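Local atomic coordinates of O-methyltransferase, putative (Bacillus cereus, PDB entry 3DUW), a protein that probably transfers the methyl group of S-adenosyl-L-methionine to a hydroxyl oxygen of its substrate, and binds the product S-adenosyl-L-homocysteine. Residues 136-141 / 164-169. Residues are numbered along the deposited sequence; the frame is centred on the assembly and turned at random.
Sequences FIFIDA and IGDNVV. With SAH (S-adenosyl-L-homocysteine), chain C.
Strand 136-139 runs parallel to strand 162-166, joined by hydrogen bonds from Ile164 N to Ile137 O (2.8 Å), Ile139 N to Ile164 O and Asp166 N to Ile139 O (3.2 Å). A water bridges Ile139 O and Asp166 O. The two strands and helix 146-155 form a beta-alpha-beta unit of the Rossmann-like methyltransferase sheet. Phe136, Phe138 and Ile164 share the face packed against helix 44-57. Both rings slant across Ile164: Phe136 CZ meets its CG1 at 3.9 Å, and Phe138 CD1 meets its CG2 at 3.7 Å. Phe138 CE1 also reaches Asp166 CB at 3.7 Å. Asp140 CB lies over one face of the Phe138 ring, offset toward the rim. With CG anti to the backbone N (chi1 -167°), Asp140 brings its carboxylate beside Asp166 and Asn167. Its OD1 lies 3.4 Å from Asp166 OD2 and 2.9 Å from Asn167 OD1, all acceptors, so neither pair is a hydrogen bond. Lys143 forms a salt bridge with this OD1 and a weak hydrogen bond with Asn167 OD1, which may help them lie close, while Asn167 ND2 binds Asp214. Asp140 OD2 accepts from the amino N of S-adenosyl-L-homocysteine, at a distance too short to take literally. The Asp-Asp-Asn set resembles the metal site of catechol O-methyltransferase, though metal binding is not established here. Two nearby carboxylates would probably favour positive partners, here the ligand amino group and Lys143.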
loop_
_atom_site.group_PDB
_atom_site.type_symbol
_atom_site.label_atom_id
_atom_site.label_comp_id
_atom_site.label_asym_id
_atom_site.label_seq_id
_atom_site.Cartn_x
_atom_site.Cartn_y
_atom_site.Cartn_z
ATOM N N PHE A 136 13.811 3.590 4.330
ATOM C CA PHE A 136 12.418 3.302 4.664
ATOM C C PHE A 136 12.198 3.750 6.106
ATOM O O PHE A 136 12.939 3.352 7.004
ATOM C CB PHE A 136 12.175 1.797 4.508
ATOM C CG PHE A 136 10.731 1.393 4.554
ATOM C CD1 PHE A 136 10.035 1.363 5.759
ATOM C CD2 PHE A 136 10.071 1.015 3.392
ATOM C CE1 PHE A 136 8.702 0.957 5.803
ATOM C CE2 PHE A 136 8.739 0.608 3.427
ATOM C CZ PHE A 136 8.055 0.579 4.637
ATOM N N ILE A 137 11.181 4.577 6.326
ATOM C CA ILE A 137 10.896 5.102 7.657
ATOM C C ILE A 137 9.435 4.873 8.041
ATOM O O ILE A 137 8.519 5.272 7.311
ATOM C CB ILE A 137 11.224 6.612 7.711
ATOM C CG1 ILE A 137 12.677 6.833 7.268
ATOM C CG2 ILE A 137 11.000 7.157 9.113
ATOM C CD1 ILE A 137 13.075 8.282 7.136
ATOM N N PHE A 138 9.226 4.224 9.183
ATOM C CA PHE A 138 7.886 3.921 9.677
ATOM C C PHE A 138 7.629 4.754 10.925
ATOM O O PHE A 138 8.296 4.575 11.945
ATOM C CB PHE A 138 7.773 2.422 9.995
ATOM C CG PHE A 138 6.405 1.988 10.462
ATOM C CD1 PHE A 138 5.256 2.434 9.816
ATOM C CD2 PHE A 138 6.269 1.107 11.531
ATOM C CE1 PHE A 138 3.989 2.006 10.230
ATOM C CE2 PHE A 138 5.011 0.675 11.948
ATOM C CZ PHE A 138 3.869 1.126 11.296
ATOM N N ILE A 139 6.681 5.680 10.825
ATOM C CA ILE A 139 6.332 6.556 11.937
ATOM C C ILE A 139 5.095 5.982 12.614
ATOM O O ILE A 139 3.991 6.034 12.064
ATOM C CB ILE A 139 6.063 7.986 11.436
ATOM C CG1 ILE A 139 7.275 8.484 10.643
ATOM C CG2 ILE A 139 5.787 8.904 12.614
ATOM C CD1 ILE A 139 7.108 9.865 10.039
ATOM N N ASP A 140 5.287 5.443 13.814
ATOM C CA ASP A 140 4.200 4.798 14.539
ATOM C C ASP A 140 4.351 4.910 16.055
ATOM O O ASP A 140 4.254 3.912 16.771
ATOM C CB ASP A 140 4.145 3.324 14.119
ATOM C CG ASP A 140 2.878 2.628 14.558
ATOM O OD1 ASP A 140 1.830 3.291 14.659
ATOM O OD2 ASP A 140 2.929 1.400 14.781
ATOM N N ALA A 141 4.575 6.127 16.539
ATOM C CA ALA A 141 4.737 6.357 17.969
ATOM C C ALA A 141 3.620 7.262 18.485
ATOM O O ALA A 141 2.439 6.965 18.294
ATOM C CB ALA A 141 6.107 6.980 18.236
ATOM N N ILE A 164 6.175 5.773 5.802
ATOM C CA ILE A 164 4.831 5.289 6.082
ATOM C C ILE A 164 4.435 5.852 7.435
ATOM O O ILE A 164 5.181 5.708 8.408
ATOM C CB ILE A 164 4.768 3.751 6.188
ATOM C CG1 ILE A 164 5.063 3.110 4.829
ATOM C CG2 ILE A 164 3.391 3.325 6.697
ATOM C CD1 ILE A 164 4.004 3.377 3.777
ATOM N N GLY A 165 3.283 6.516 7.485
ATOM C CA GLY A 165 2.780 7.060 8.735
ATOM C C GLY A 165 1.500 6.310 9.057
ATOM O O GLY A 165 0.530 6.396 8.308
ATOM N N ASP A 166 1.491 5.570 10.158
ATOM C CA ASP A 166 0.322 4.791 10.549
ATOM C C ASP A 166 -0.658 5.596 11.396
ATOM O O ASP A 166 -0.299 6.628 11.979
ATOM C CB ASP A 166 0.787 3.558 11.338
ATOM C CG ASP A 166 -0.297 2.496 11.492
ATOM O OD1 ASP A 166 -1.185 2.405 10.616
ATOM O OD2 ASP A 166 -0.237 1.726 12.481
ATOM N N ASN A 167 -1.900 5.119 11.437
ATOM C CA ASN A 167 -2.954 5.709 12.253
ATOM C C ASN A 167 -3.211 7.184 11.973
ATOM O O ASN A 167 -3.256 8.005 12.895
ATOM C CB ASN A 167 -2.603 5.503 13.730
ATOM C CG ASN A 167 -2.164 4.078 14.024
ATOM O OD1 ASN A 167 -1.026 3.837 14.430
ATOM N ND2 ASN A 167 -3.064 3.125 13.808
ATOM N N VAL A 168 -3.410 7.516 10.701
ATOM C CA VAL A 168 -3.638 8.901 10.326
ATOM C C VAL A 168 -5.058 9.232 9.866
ATOM O O VAL A 168 -5.273 10.242 9.200
ATOM C CB VAL A 168 -2.620 9.345 9.252
ATOM C CG1 VAL A 168 -1.207 9.270 9.826
ATOM C CG2 VAL A 168 -2.741 8.467 8.019
ATOM N N VAL A 169 -6.020 8.383 10.223
ATOM C CA VAL A 169 -7.429 8.617 9.884
ATOM C C VAL A 169 -8.230 8.626 11.185
ATOM O O VAL A 169 -9.137 9.442 11.365
ATOM C CB VAL A 169 -7.957 7.546 8.903
ATOM C CG1 VAL A 169 -9.474 7.612 8.797
ATOM C CG2 VAL A 169 -7.333 7.779 7.531
HETATM N N SAH C . 4.608 0.027 15.601
HETATM C CA SAH C . 4.519 -0.940 16.758
HETATM C CB SAH C . 3.674 -0.376 17.850
HETATM C CG SAH C . 4.120 0.917 18.492
HETATM S SD SAH C . 2.763 1.546 19.572
HETATM C C SAH C . 3.831 -2.245 16.235
HETATM O O SAH C . 3.420 -2.272 15.072
HETATM O OXT SAH C . 3.743 -3.220 17.064
HETATM C "C5'" SAH C . 3.373 3.152 19.889
HETATM C "C4'" SAH C . 4.734 3.110 20.737
HETATM O "O4'" SAH C . 5.036 4.500 20.848
HETATM C "C3'" SAH C . 4.623 2.646 22.182
HETATM O "O3'" SAH C . 5.463 1.521 22.450
HETATM C "C2'" SAH C . 5.007 3.948 22.994
HETATM O "O2'" SAH C . 5.618 3.663 24.243
HETATM C "C1'" SAH C . 5.901 4.675 22.010
HETATM N N9 SAH C . 6.101 5.986 22.215
HETATM C C8 SAH C . 5.276 7.006 22.659
HETATM N N7 SAH C . 5.833 8.174 22.730
HETATM C C5 SAH C . 7.164 7.954 22.296
HETATM C C6 SAH C . 8.276 8.861 22.150
HETATM N N6 SAH C . 8.213 10.170 22.428
HETATM N N1 SAH C . 9.435 8.287 21.694
HETATM C C2 SAH C . 9.547 6.959 21.397
HETATM N N3 SAH C . 8.508 6.060 21.525
HETATM C C4 SAH C . 7.350 6.626 21.978
HETATM O O HOH W 1 1.999 8.086 11.917
#